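PDB 2JAF: halorhodopsin from Halobacterium salinarum, which binds retinal within a bundle of membrane helices and probably uses light to pump chloride into the cell. Local coordinates for residues L149-T154 with I212-G217; M118-L123 with V205-Y210; L45-M50 with G64-I69. The protein carries 2 engineered substitutions. One frame throughout, in Å; residues are numbered along the deposited sequence.

Interaction 1. Residues L149-T154 with I212-G217; sequences LAAAMT and IVWAVG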
ATOM      1  N   LEU A 149      11.208   6.584   6.942  1.00 20.47           N
ATOM      2  CA  LEU A 149      11.924   5.314   7.041  1.00 20.95           C
ATOM      3  C   LEU A 149      13.221   5.436   6.238  1.00 20.83           C
ATOM      4  O   LEU A 149      14.284   4.960   6.659  1.00 21.57           O
ATOM      5  CB  LEU A 149      11.072   4.169   6.471  1.00 21.92           C
ATOM      6  CG  LEU A 149      11.746   2.789   6.388  1.00 21.27           C
ATOM      7  CD1 LEU A 149      12.266   2.365   7.765  1.00 21.94           C
ATOM      8  CD2 LEU A 149      10.749   1.769   5.860  1.00 23.97           C
ATOM      9  N   ALA A 150      13.132   6.090   5.085  1.00 20.76           N
ATOM     10  CA  ALA A 150      14.302   6.275   4.232  1.00 20.97           C
ATOM     11  C   ALA A 150      15.367   7.094   4.954  1.00 20.93           C
ATOM     12  O   ALA A 150      16.563   6.821   4.844  1.00 20.85           O
ATOM     13  CB  ALA A 150      13.905   6.959   2.937  1.00 19.54           C
ATOM     14  N   ALA A 151      14.933   8.111   5.688  1.00 22.00           N
ATOM     15  CA  ALA A 151      15.874   8.943   6.432  1.00 20.34           C
ATOM     16  C   ALA A 151      16.653   8.087   7.430  1.00 22.92           C
ATOM     17  O   ALA A 151      17.869   8.234   7.573  1.00 21.66           O
ATOM     18  CB  ALA A 151      15.123  10.060   7.160  1.00 21.28           C
ATOM     19  N   ALA A 152      15.947   7.193   8.122  1.00 20.61           N
ATOM     20  CA  ALA A 152      16.577   6.321   9.110  1.00 20.92           C
ATOM     21  C   ALA A 152      17.493   5.262   8.491  1.00 21.17           C
ATOM     22  O   ALA A 152      18.535   4.928   9.052  1.00 22.00           O
ATOM     23  CB  ALA A 152      15.503   5.641   9.959  1.00 23.72           C
ATOM     24  N   MET A 153      17.108   4.736   7.334  1.00 22.39           N
ATOM     25  CA  MET A 153      17.889   3.683   6.676  1.00 20.86           C
ATOM     26  C   MET A 153      19.073   4.154   5.833  1.00 22.86           C
ATOM     27  O   MET A 153      19.944   3.353   5.489  1.00 20.17           O
ATOM     28  CB  MET A 153      16.974   2.829   5.796  1.00 24.54           C
ATOM     29  CG  MET A 153      15.883   2.092   6.557  1.00 25.55           C
ATOM     30  SD  MET A 153      16.519   0.907   7.763  1.00 30.36           S
ATOM     31  CE  MET A 153      16.487   1.917   9.290  1.00 27.78           C
ATOM     32  N   THR A 154      19.107   5.441   5.491  1.00 22.27           N
ATOM     33  CA  THR A 154      20.185   5.979   4.665  1.00 21.20           C
ATOM     34  C   THR A 154      21.506   6.067   5.432  1.00 22.18           C
ATOM     35  O   THR A 154      21.566   6.645   6.511  1.00 22.43           O
ATOM     36  CB  THR A 154      19.784   7.359   4.121  1.00 22.45           C
ATOM     37  OG1 THR A 154      18.679   7.193   3.222  1.00 21.43           O
ATOM     38  CG2 THR A 154      20.953   8.024   3.382  1.00 21.60           C
ATOM     39  N   ILE A 212      10.161  15.794  16.340  1.00 19.16           N
ATOM     40  CA  ILE A 212      11.028  16.418  17.336  1.00 19.49           C
ATOM     41  C   ILE A 212      11.855  15.323  17.998  1.00 19.80           C
ATOM     42  O   ILE A 212      13.062  15.473  18.188  1.00 20.37           O
ATOM     43  CB  ILE A 212      10.202  17.169  18.407  1.00 20.15           C
ATOM     44  CG1 ILE A 212       9.536  18.386  17.761  1.00 22.16           C
ATOM     45  CG2 ILE A 212      11.095  17.597  19.569  1.00 19.19           C
ATOM     46  CD1 ILE A 212       8.662  19.197  18.704  1.00 23.44           C
ATOM     47  N   VAL A 213      11.203  14.218  18.350  1.00 18.51           N
ATOM     48  CA  VAL A 213      11.900  13.105  18.979  1.00 17.99           C
ATOM     49  C   VAL A 213      12.963  12.571  18.021  1.00 19.17           C
ATOM     50  O   VAL A 213      14.092  12.298  18.433  1.00 21.00           O
ATOM     51  CB  VAL A 213      10.927  11.950  19.337  1.00 17.51           C
ATOM     52  CG1 VAL A 213      11.717  10.718  19.763  1.00 18.35           C
ATOM     53  CG2 VAL A 213      10.001  12.375  20.477  1.00 15.56           C
ATOM     54  N   TRP A 214      12.605  12.424  16.749  1.00 19.77           N
ATOM     55  CA  TRP A 214      13.554  11.906  15.758  1.00 21.11           C
ATOM     56  C   TRP A 214      14.787  12.801  15.673  1.00 21.81           C
ATOM     57  O   TRP A 214      15.926  12.319  15.698  1.00 20.38           O
ATOM     58  CB  TRP A 214      12.912  11.828  14.372  1.00 22.65           C
ATOM     59  CG  TRP A 214      13.662  10.929  13.407  1.00 25.20           C
ATOM     60  CD1 TRP A 214      13.443   9.602  13.195  1.00 27.70           C
ATOM     61  CD2 TRP A 214      14.761  11.295  12.553  1.00 26.40           C
ATOM     62  NE1 TRP A 214      14.332   9.114  12.261  1.00 29.84           N
ATOM     63  CE2 TRP A 214      15.152  10.132  11.853  1.00 26.90           C
ATOM     64  CE3 TRP A 214      15.452  12.491  12.314  1.00 23.82           C
ATOM     65  CZ2 TRP A 214      16.206  10.129  10.925  1.00 27.33           C
ATOM     66  CZ3 TRP A 214      16.506  12.487  11.386  1.00 24.94           C
ATOM     67  CH2 TRP A 214      16.867  11.314  10.708  1.00 24.27           C
ATOM     68  N   ALA A 215      14.549  14.107  15.578  1.00 20.75           N
ATOM     69  CA  ALA A 215      15.625  15.087  15.479  1.00 21.30           C
ATOM     70  C   ALA A 215      16.484  15.202  16.734  1.00 23.35           C
ATOM     71  O   ALA A 215      17.700  15.364  16.642  1.00 22.80           O
ATOM     72  CB  ALA A 215      15.048  16.457  15.126  1.00 23.16           C
ATOM     73  N   VAL A 216      15.858  15.143  17.905  1.00 23.88           N
ATOM     74  CA  VAL A 216      16.599  15.258  19.158  1.00 25.53           C
ATOM     75  C   VAL A 216      17.300  13.953  19.536  1.00 25.46           C
ATOM     76  O   VAL A 216      18.389  13.971  20.125  1.00 24.84           O
ATOM     77  CB  VAL A 216      15.656  15.699  20.306  1.00 26.90           C
ATOM     78  CG1 VAL A 216      16.386  15.672  21.645  1.00 29.33           C
ATOM     79  CG2 VAL A 216      15.138  17.098  20.020  1.00 27.64           C
ATOM     80  N   GLY A 217      16.679  12.834  19.170  1.00 23.98           N
ATOM     81  CA  GLY A 217      17.225  11.520  19.478  1.00 24.14           C
ATOM     82  C   GLY A 217      18.449  11.057  18.704  1.00 23.57           C
ATOM     83  O   GLY A 217      18.979  11.760  17.846  1.00 22.53           O
TER
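Trp-214 turns its CG away from the backbone N (chi1 -162°) and sets the indole plane about perpendicular to the plane of its CA, CB and CG (chi2 92°), which carries the six-membered ring out to Ala-151 and Ala-152. In the seven-helix bundle of the bacteriorhodopsin-like family this joins the C-terminal ends of helices 131-153 and 193-216. The backbones stay apart, with 9.2 Å between Ala-152 CA and Trp-214 CA, and the indole bridges that distance against two small alanines. Its CZ2 is the leading atom, 3.9 Å from Ala-151 CB. CH2 follows at 4.1 Å from the same methyl, which approaches the ring obliquely. No hydrogen bond links the segments. The indole NE1 lies 4.3 Å from Ala-152 CB, and this buried N-H has no hydrogen-bonding partner anywhere in the model. Trp-214 belongs to the retinal pocket, with its CB 4.0 Å from C17 of the chromophore; on helix 158-180, Trp-162 packs edge-to-face with it and the ring of Tyr-165 meets it. Helix 131-153 ends at Met-153, and Thr-154 is the first residue to leave helical backbone angles. Ala-150 O accepts two donors from opposite faces of its carbonyl plane: Thr-154 N at 3.0 Å, and Thr-154 OG1 at 2.7 Å, the hydroxyl standing 38° out of that plane.

Interaction 2. Residues M118-L123 with V205-Y210; sequences MILLAL and VLWLGY. With RET (retinal), chain G.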
ATOM      1  N   MET A 118      -5.137   4.915   9.322  1.00 26.40           N
ATOM      2  CA  MET A 118      -6.352   4.519  10.029  1.00 29.58           C
ATOM      3  C   MET A 118      -6.849   5.641  10.936  1.00 27.64           C
ATOM      4  O   MET A 118      -8.055   5.836  11.096  1.00 29.04           O
ATOM      5  CB  MET A 118      -6.123   3.236  10.830  1.00 32.23           C
ATOM      6  CG  MET A 118      -6.174   1.984   9.969  1.00 36.03           C
ATOM      7  SD  MET A 118      -7.715   1.885   9.010  1.00 39.59           S
ATOM      8  CE  MET A 118      -7.198   2.616   7.468  1.00 40.17           C
ATOM      9  N   ILE A 119      -5.921   6.387  11.527  1.00 25.69           N
ATOM     10  CA  ILE A 119      -6.299   7.517  12.373  1.00 23.68           C
ATOM     11  C   ILE A 119      -7.008   8.535  11.483  1.00 23.89           C
ATOM     12  O   ILE A 119      -8.059   9.074  11.844  1.00 24.51           O
ATOM     13  CB  ILE A 119      -5.052   8.186  13.022  1.00 22.32           C
ATOM     14  CG1 ILE A 119      -4.418   7.244  14.046  1.00 23.65           C
ATOM     15  CG2 ILE A 119      -5.445   9.511  13.688  1.00 24.05           C
ATOM     16  CD1 ILE A 119      -3.120   7.784  14.668  1.00 22.62           C
ATOM     17  N   LEU A 120      -6.428   8.791  10.311  1.00 25.20           N
ATOM     18  CA  LEU A 120      -6.995   9.745   9.360  1.00 25.66           C
ATOM     19  C   LEU A 120      -8.326   9.248   8.794  1.00 25.26           C
ATOM     20  O   LEU A 120      -9.220  10.039   8.499  1.00 26.43           O
ATOM     21  CB  LEU A 120      -5.990  10.014   8.231  1.00 24.96           C
ATOM     22  CG  LEU A 120      -4.685  10.671   8.721  1.00 26.35           C
ATOM     23  CD1 LEU A 120      -3.644  10.714   7.605  1.00 24.40           C
ATOM     24  CD2 LEU A 120      -4.989  12.081   9.222  1.00 27.28           C
ATOM     25  N   LEU A 121      -8.455   7.935   8.641  1.00 27.34           N
ATOM     26  CA  LEU A 121      -9.697   7.360   8.136  1.00 29.32           C
ATOM     27  C   LEU A 121     -10.806   7.613   9.159  1.00 28.26           C
ATOM     28  O   LEU A 121     -11.901   8.054   8.811  1.00 28.96           O
ATOM     29  CB  LEU A 121      -9.537   5.854   7.907  1.00 29.97           C
ATOM     30  CG  LEU A 121     -10.824   5.113   7.523  1.00 32.08           C
ATOM     31  CD1 LEU A 121     -11.405   5.705   6.242  1.00 32.78           C
ATOM     32  CD2 LEU A 121     -10.530   3.635   7.353  1.00 34.25           C
ATOM     33  N   ALA A 122     -10.509   7.344  10.427  1.00 27.42           N
ATOM     34  CA  ALA A 122     -11.485   7.550  11.493  1.00 26.76           C
ATOM     35  C   ALA A 122     -11.915   9.009  11.557  1.00 27.43           C
ATOM     36  O   ALA A 122     -13.106   9.315  11.633  1.00 27.83           O
ATOM     37  CB  ALA A 122     -10.901   7.115  12.838  1.00 25.93           C
ATOM     38  N   LEU A 123     -10.938   9.911  11.525  1.00 26.52           N
ATOM     39  CA  LEU A 123     -11.212  11.341  11.570  1.00 28.52           C
ATOM     40  C   LEU A 123     -11.979  11.776  10.319  1.00 29.02           C
ATOM     41  O   LEU A 123     -12.881  12.612  10.388  1.00 29.88           O
ATOM     42  CB  LEU A 123      -9.897  12.118  11.649  1.00 28.90           C
ATOM     43  CG  LEU A 123      -9.766  13.355  12.538  1.00 31.29           C
ATOM     44  CD1 LEU A 123      -8.779  14.295  11.882  1.00 28.95           C
ATOM     45  CD2 LEU A 123     -11.098  14.051  12.741  1.00 33.16           C
ATOM     46  N   VAL A 205      -0.757  18.895  17.565  1.00 21.15           N
ATOM     47  CA  VAL A 205       0.226  18.973  18.638  1.00 19.69           C
ATOM     48  C   VAL A 205       0.982  17.666  18.872  1.00 19.78           C
ATOM     49  O   VAL A 205       2.214  17.657  18.945  1.00 19.95           O
ATOM     50  CB  VAL A 205      -0.439  19.421  19.962  1.00 20.07           C
ATOM     51  CG1 VAL A 205       0.584  19.439  21.087  1.00 21.07           C
ATOM     52  CG2 VAL A 205      -1.035  20.808  19.783  1.00 19.72           C
ATOM     53  N   LEU A 206       0.260  16.560  18.987  1.00 17.76           N
ATOM     54  CA  LEU A 206       0.927  15.289  19.242  1.00 18.03           C
ATOM     55  C   LEU A 206       1.754  14.805  18.046  1.00 18.87           C
ATOM     56  O   LEU A 206       2.869  14.314  18.227  1.00 19.31           O
ATOM     57  CB  LEU A 206      -0.097  14.232  19.645  1.00 19.60           C
ATOM     58  CG  LEU A 206      -0.881  14.604  20.912  1.00 22.78           C
ATOM     59  CD1 LEU A 206      -1.971  13.576  21.163  1.00 24.63           C
ATOM     60  CD2 LEU A 206       0.065  14.680  22.103  1.00 26.92           C
ATOM     61  N   TRP A 207       1.224  14.945  16.832  1.00 17.96           N
ATOM     62  CA  TRP A 207       1.974  14.496  15.659  1.00 18.66           C
ATOM     63  C   TRP A 207       3.280  15.277  15.486  1.00 19.40           C
ATOM     64  O   TRP A 207       4.271  14.739  14.977  1.00 19.41           O
ATOM     65  CB  TRP A 207       1.104  14.579  14.392  1.00 18.66           C
ATOM     66  CG  TRP A 207       0.065  13.469  14.299  1.00 18.99           C
ATOM     67  CD1 TRP A 207      -0.718  12.987  15.317  1.00 17.07           C
ATOM     68  CD2 TRP A 207      -0.371  12.790  13.106  1.00 18.42           C
ATOM     69  NE1 TRP A 207      -1.614  12.063  14.829  1.00 17.82           N
ATOM     70  CE2 TRP A 207      -1.424  11.923  13.478  1.00 17.96           C
ATOM     71  CE3 TRP A 207       0.024  12.837  11.759  1.00 19.45           C
ATOM     72  CZ2 TRP A 207      -2.091  11.108  12.553  1.00 19.58           C
ATOM     73  CZ3 TRP A 207      -0.641  12.025  10.836  1.00 20.79           C
ATOM     74  CH2 TRP A 207      -1.686  11.174  11.240  1.00 20.73           C
ATOM     75  N   LEU A 208       3.296  16.537  15.915  1.00 19.26           N
ATOM     76  CA  LEU A 208       4.512  17.341  15.820  1.00 18.97           C
ATOM     77  C   LEU A 208       5.589  16.785  16.751  1.00 19.17           C
ATOM     78  O   LEU A 208       6.785  17.010  16.539  1.00 19.95           O
ATOM     79  CB  LEU A 208       4.215  18.802  16.182  1.00 19.87           C
ATOM     80  CG  LEU A 208       3.610  19.667  15.077  1.00 20.40           C
ATOM     81  CD1 LEU A 208       3.059  20.961  15.652  1.00 20.68           C
ATOM     82  CD2 LEU A 208       4.691  19.960  14.045  1.00 22.04           C
ATOM     83  N   GLY A 209       5.172  16.061  17.787  1.00 17.32           N
ATOM     84  CA  GLY A 209       6.137  15.493  18.708  1.00 17.80           C
ATOM     85  C   GLY A 209       7.038  14.444  18.066  1.00 18.71           C
ATOM     86  O   GLY A 209       8.204  14.308  18.441  1.00 17.94           O
ATOM     87  N   TYR A 210       6.520  13.698  17.092  1.00 18.23           N
ATOM     88  CA  TYR A 210       7.335  12.653  16.472  1.00 18.14           C
ATOM     89  C   TYR A 210       8.589  13.156  15.755  1.00 18.33           C
ATOM     90  O   TYR A 210       9.676  12.626  15.980  1.00 17.34           O
ATOM     91  CB  TYR A 210       6.476  11.781  15.546  1.00 18.95           C
ATOM     92  CG  TYR A 210       5.443  10.987  16.318  1.00 18.32           C
ATOM     93  CD1 TYR A 210       4.249  11.582  16.738  1.00 18.54           C
ATOM     94  CD2 TYR A 210       5.663   9.648  16.645  1.00 18.84           C
ATOM     95  CE1 TYR A 210       3.294  10.854  17.465  1.00 21.10           C
ATOM     96  CE2 TYR A 210       4.717   8.913  17.373  1.00 19.18           C
ATOM     97  CZ  TYR A 210       3.535   9.522  17.777  1.00 18.29           C
ATOM     98  OH  TYR A 210       2.593   8.795  18.471  1.00 19.32           O
TER
HETATM   99  C1  RET G 900       9.231  11.380  11.131  1.00 22.24           C
HETATM  100  C2  RET G 900      10.680  11.850  10.638  1.00 21.40           C
HETATM  101  C3  RET G 900      10.726  12.705   9.347  1.00 21.35           C
HETATM  102  C4  RET G 900       9.875  14.044   9.528  1.00 21.32           C
HETATM  103  C5  RET G 900       8.409  13.830  10.079  1.00 20.60           C
HETATM  104  C6  RET G 900       8.060  12.543  10.875  1.00 22.02           C
HETATM  105  C7  RET G 900       6.628  12.345  11.283  1.00 21.02           C
HETATM  106  C8  RET G 900       5.972  11.305  11.864  1.00 18.79           C
HETATM  107  C9  RET G 900       4.642  11.371  12.406  1.00 19.79           C
HETATM  108  C10 RET G 900       4.326  10.167  13.039  1.00 20.94           C
HETATM  109  C11 RET G 900       3.132   9.921  13.683  1.00 20.52           C
HETATM  110  C12 RET G 900       2.939   8.697  14.343  1.00 20.10           C
HETATM  111  C13 RET G 900       1.686   8.320  14.979  1.00 21.77           C
HETATM  112  C14 RET G 900       1.730   7.006  15.530  1.00 22.82           C
HETATM  113  C15 RET G 900       0.645   6.306  16.001  1.00 24.48           C
HETATM  114  C16 RET G 900       8.952  10.079  10.293  1.00 21.85           C
HETATM  115  C17 RET G 900       9.404  11.020  12.697  1.00 21.17           C
HETATM  116  C18 RET G 900       7.429  14.956   9.789  1.00 21.23           C
HETATM  117  C19 RET G 900       3.768  12.747  12.403  1.00 21.06           C
HETATM  118  C20 RET G 900       0.478   9.271  15.070  1.00 21.97           C
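The retinal pocket is the site of this contact, in which Trp-207 has the retinal methyl C20 over one face and Ile-119 and Leu-120 at its benzene end. Segments 118-123 and 205-210, on helices 106-127 and 193-216, are too far apart for their backbones to meet, the nearest CA atoms, those of Ile-119 and Trp-207, being 11.3 Å apart, so the indole spans the distance. Its benzene end does the touching: CZ2 takes Ile-119 CG2 at 3.9 Å, the methyl coming to the ring edge near its plane. CH2 meets the branch point of the neighbouring leucine, Leu-120 CG, obliquely and at the same separation. The chi1 of Ile-119 (-68°) puts CG2 opposite the backbone N for this edge contact, while its other branch reaches on to the chromophore with CD1. Retinal C20 sits 3.5 Å above the indole plane, displaced toward the rim, near NE1. The second methyl, C19, lies 3.3 Å from Trp-207 O. Tyr-210 presents its ring face to the polyene, with C12 3.4 Å above the plane and over the ring centre, and its OH is hydrogen-bonded to Asp-238. With the ring of Tyr-210 cut back to an alanine here, the polyene from C10 to C13 loses the face that covers it and is likely to be freer to shift, and Asp-238 would probably be left without its phenolic partner. Around the site, helix 131-153 packs against Leu-120 and Trp-207 through Asp-141, helix 158-180 brings Phe-172 to Trp-207, and helix 227-255 places Phe-245 on Ile-119 and Leu-237 and Ala-241 on Tyr-210.

Interaction 3. Residues L45-M50 with G64-I69; sequences LVFVYM and GATLMI
The helical segments 45-50 and 64-69 run antiparallel, 168° between their directions with axes 9.6 Å apart at closest, and Phe-47 CA comes within 6.3 Å of Leu-67 CA. They belong to consecutive helices of the seven-helix bundle, 27-50 and 58-82, which form a helical hairpin. On the 64-69 side Leu-67 makes the main approach, through one methyl, CD2. With CG opposite the carbonyl carbon (chi1 -85°) and an extended chi2, the end of its side chain comes closer to the facing helix than its CB direction suggests. CD2 packs against Phe-47 CB at 3.4 Å and lies 3.6 Å from Val-48 N, so one methyl covers a piece of backbone as well as side chains. Val-48 CG2 closes on that methyl at 3.7 Å, its side chain crossing that of Leu-67 at about a right angle on the outer side of the hairpin. No hydrogen bond links the two segments; just before segment 64-69, however, Trp-63 NE1 makes a hydrogen bond to Phe-47 O. The Phe-47 ring is turned toward the interior, where Ala-246 and Leu-250 of helix 227-255 touch it. Thr-66 spends its OG1 on Ile-62 O, while its methyl CG2 stands 4.4 Å from Phe-47 CD2.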
ATOM      1  N   LEU A  45      -9.789  -3.921  24.339  1.00 36.55           N
ATOM      2  CA  LEU A  45     -10.864  -4.452  25.165  1.00 38.97           C
ATOM      3  C   LEU A  45     -11.849  -3.360  25.575  1.00 39.63           C
ATOM      4  O   LEU A  45     -13.063  -3.572  25.559  1.00 40.82           O
ATOM      5  CB  LEU A  45     -10.279  -5.148  26.398  1.00 39.45           C
ATOM      6  CG  LEU A  45      -9.450  -6.395  26.054  1.00 40.75           C
ATOM      7  CD1 LEU A  45      -9.005  -7.095  27.334  1.00 41.09           C
ATOM      8  CD2 LEU A  45     -10.287  -7.346  25.194  1.00 41.03           C
ATOM      9  N   VAL A  46     -11.329  -2.190  25.930  1.00 39.35           N
ATOM     10  CA  VAL A  46     -12.180  -1.069  26.322  1.00 38.19           C
ATOM     11  C   VAL A  46     -13.040  -0.605  25.149  1.00 37.23           C
ATOM     12  O   VAL A  46     -14.237  -0.363  25.302  1.00 37.63           O
ATOM     13  CB  VAL A  46     -11.335   0.126  26.826  1.00 37.33           C
ATOM     14  CG1 VAL A  46     -12.213   1.362  26.986  1.00 37.18           C
ATOM     15  CG2 VAL A  46     -10.683  -0.227  28.155  1.00 36.32           C
ATOM     16  N   PHE A  47     -12.429  -0.492  23.975  1.00 36.71           N
ATOM     17  CA  PHE A  47     -13.147  -0.049  22.788  1.00 36.48           C
ATOM     18  C   PHE A  47     -14.208  -1.048  22.328  1.00 38.24           C
ATOM     19  O   PHE A  47     -15.310  -0.653  21.945  1.00 38.22           O
ATOM     20  CB  PHE A  47     -12.166   0.232  21.644  1.00 34.74           C
ATOM     21  CG  PHE A  47     -11.169   1.325  21.946  1.00 32.88           C
ATOM     22  CD1 PHE A  47     -11.354   2.183  23.030  1.00 30.84           C
ATOM     23  CD2 PHE A  47     -10.053   1.507  21.133  1.00 30.71           C
ATOM     24  CE1 PHE A  47     -10.441   3.205  23.299  1.00 30.99           C
ATOM     25  CE2 PHE A  47      -9.136   2.525  21.391  1.00 30.07           C
ATOM     26  CZ  PHE A  47      -9.330   3.375  22.476  1.00 29.12           C
ATOM     27  N   VAL A  48     -13.878  -2.337  22.350  1.00 39.86           N
ATOM     28  CA  VAL A  48     -14.845  -3.354  21.943  1.00 41.48           C
ATOM     29  C   VAL A  48     -16.072  -3.200  22.830  1.00 42.34           C
ATOM     30  O   VAL A  48     -17.207  -3.223  22.354  1.00 43.46           O
ATOM     31  CB  VAL A  48     -14.279  -4.780  22.111  1.00 42.43           C
ATOM     32  CG1 VAL A  48     -15.372  -5.813  21.835  1.00 42.85           C
ATOM     33  CG2 VAL A  48     -13.116  -4.990  21.156  1.00 42.51           C
ATOM     34  N   TYR A  49     -15.823  -3.027  24.123  1.00 43.49           N
ATOM     35  CA  TYR A  49     -16.880  -2.850  25.111  1.00 44.83           C
ATOM     36  C   TYR A  49     -17.713  -1.602  24.813  1.00 44.85           C
ATOM     37  O   TYR A  49     -18.938  -1.671  24.718  1.00 45.07           O
ATOM     38  CB  TYR A  49     -16.257  -2.738  26.504  1.00 45.88           C
ATOM     39  CG  TYR A  49     -17.229  -2.381  27.603  1.00 48.67           C
ATOM     40  CD1 TYR A  49     -18.264  -3.245  27.957  1.00 49.90           C
ATOM     41  CD2 TYR A  49     -17.111  -1.177  28.298  1.00 50.13           C
ATOM     42  CE1 TYR A  49     -19.156  -2.920  28.975  1.00 51.59           C
ATOM     43  CE2 TYR A  49     -17.996  -0.841  29.315  1.00 51.74           C
ATOM     44  CZ  TYR A  49     -19.016  -1.717  29.650  1.00 52.88           C
ATOM     45  OH  TYR A  49     -19.896  -1.387  30.658  1.00 54.44           O
ATOM     46  N   MET A  50     -17.041  -0.465  24.666  1.00 44.58           N
ATOM     47  CA  MET A  50     -17.717   0.798  24.386  1.00 44.29           C
ATOM     48  C   MET A  50     -18.616   0.727  23.161  1.00 45.31           C
ATOM     49  O   MET A  50     -19.552   1.511  23.026  1.00 46.37           O
ATOM     50  CB  MET A  50     -16.687   1.918  24.199  1.00 42.09           C
ATOM     51  CG  MET A  50     -15.998   2.345  25.485  1.00 40.11           C
ATOM     52  SD  MET A  50     -14.638   3.492  25.189  1.00 36.16           S
ATOM     53  CE  MET A  50     -15.533   5.038  24.896  1.00 37.70           C
ATOM     54  N   GLY A  64     -15.251   0.514  14.135  1.00 33.06           N
ATOM     55  CA  GLY A  64     -14.335  -0.480  13.601  1.00 33.48           C
ATOM     56  C   GLY A  64     -12.988   0.111  13.224  1.00 33.90           C
ATOM     57  O   GLY A  64     -11.939  -0.459  13.532  1.00 34.56           O
ATOM     58  N   ALA A  65     -13.014   1.251  12.545  1.00 33.35           N
ATOM     59  CA  ALA A  65     -11.788   1.921  12.139  1.00 34.29           C
ATOM     60  C   ALA A  65     -10.984   2.284  13.381  1.00 34.27           C
ATOM     61  O   ALA A  65      -9.752   2.204  13.390  1.00 35.02           O
ATOM     62  CB  ALA A  65     -12.118   3.177  11.346  1.00 35.20           C
ATOM     63  N   THR A  66     -11.691   2.673  14.435  1.00 33.05           N
ATOM     64  CA  THR A  66     -11.041   3.053  15.682  1.00 33.42           C
ATOM     65  C   THR A  66     -10.438   1.845  16.395  1.00 32.95           C
ATOM     66  O   THR A  66      -9.350   1.933  16.959  1.00 31.70           O
ATOM     67  CB  THR A  66     -12.032   3.763  16.625  1.00 34.15           C
ATOM     68  OG1 THR A  66     -12.566   4.920  15.962  1.00 33.51           O
ATOM     69  CG2 THR A  66     -11.334   4.205  17.900  1.00 33.96           C
ATOM     70  N   LEU A  67     -11.144   0.718  16.357  1.00 32.37           N
ATOM     71  CA  LEU A  67     -10.672  -0.510  16.990  1.00 32.91           C
ATOM     72  C   LEU A  67      -9.325  -0.957  16.442  1.00 31.52           C
ATOM     73  O   LEU A  67      -8.503  -1.529  17.160  1.00 32.29           O
ATOM     74  CB  LEU A  67     -11.682  -1.644  16.778  1.00 34.76           C
ATOM     75  CG  LEU A  67     -12.842  -1.739  17.768  1.00 37.14           C
ATOM     76  CD1 LEU A  67     -13.800  -2.839  17.330  1.00 38.21           C
ATOM     77  CD2 LEU A  67     -12.291  -2.030  19.162  1.00 37.73           C
ATOM     78  N   MET A  68      -9.100  -0.701  15.163  1.00 29.99           N
ATOM     79  CA  MET A  68      -7.858  -1.117  14.537  1.00 29.31           C
ATOM     80  C   MET A  68      -6.640  -0.275  14.844  1.00 28.24           C
ATOM     81  O   MET A  68      -5.521  -0.711  14.601  1.00 27.54           O
ATOM     82  CB  MET A  68      -8.043  -1.205  13.039  1.00 30.02           C
ATOM     83  CG  MET A  68      -8.823  -2.434  12.644  1.00 33.79           C
ATOM     84  SD  MET A  68      -8.651  -2.672  10.911  1.00 33.41           S
ATOM     85  CE  MET A  68     -10.003  -1.662  10.339  1.00 32.97           C
ATOM     86  N   ILE A  69      -6.846   0.928  15.367  1.00 25.89           N
ATOM     87  CA  ILE A  69      -5.711   1.773  15.701  1.00 24.08           C
ATOM     88  C   ILE A  69      -4.845   1.038  16.720  1.00 24.06           C
ATOM     89  O   ILE A  69      -3.639   0.898  16.521  1.00 22.79           O
ATOM     90  CB  ILE A  69      -6.176   3.147  16.240  1.00 24.85           C
ATOM     91  CG1 ILE A  69      -6.821   3.936  15.096  1.00 24.74           C
ATOM     92  CG2 ILE A  69      -4.994   3.914  16.837  1.00 23.79           C
ATOM     93  CD1 ILE A  69      -7.549   5.198  15.521  1.00 26.06           C
TER

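In the fold
Along the chain interaction 3 closes first, within the hairpin of helices 27-50 and 58-82; interactions 1 and 2 then interleave, in the order 118-123, 149-154, 205-210, 212-217. These two share helix 193-216, with centres about 18 Å apart, and both supply residues to the retinal pocket, so this one helix lines the chromophore at two levels, with Trp-207 and Tyr-210 at one and Trp-214 at the other. Interactions 2 and 3, about 17 Å apart between centres, touch directly: Ile-119 CG1 packs on Ile-69 CD1 at 4.0 Å, so the hairpin backs a residue of the pocket wall. Interactions 1 and 3 lie on opposite sides of the chain's centre, about 30 Å apart between centres and without touching.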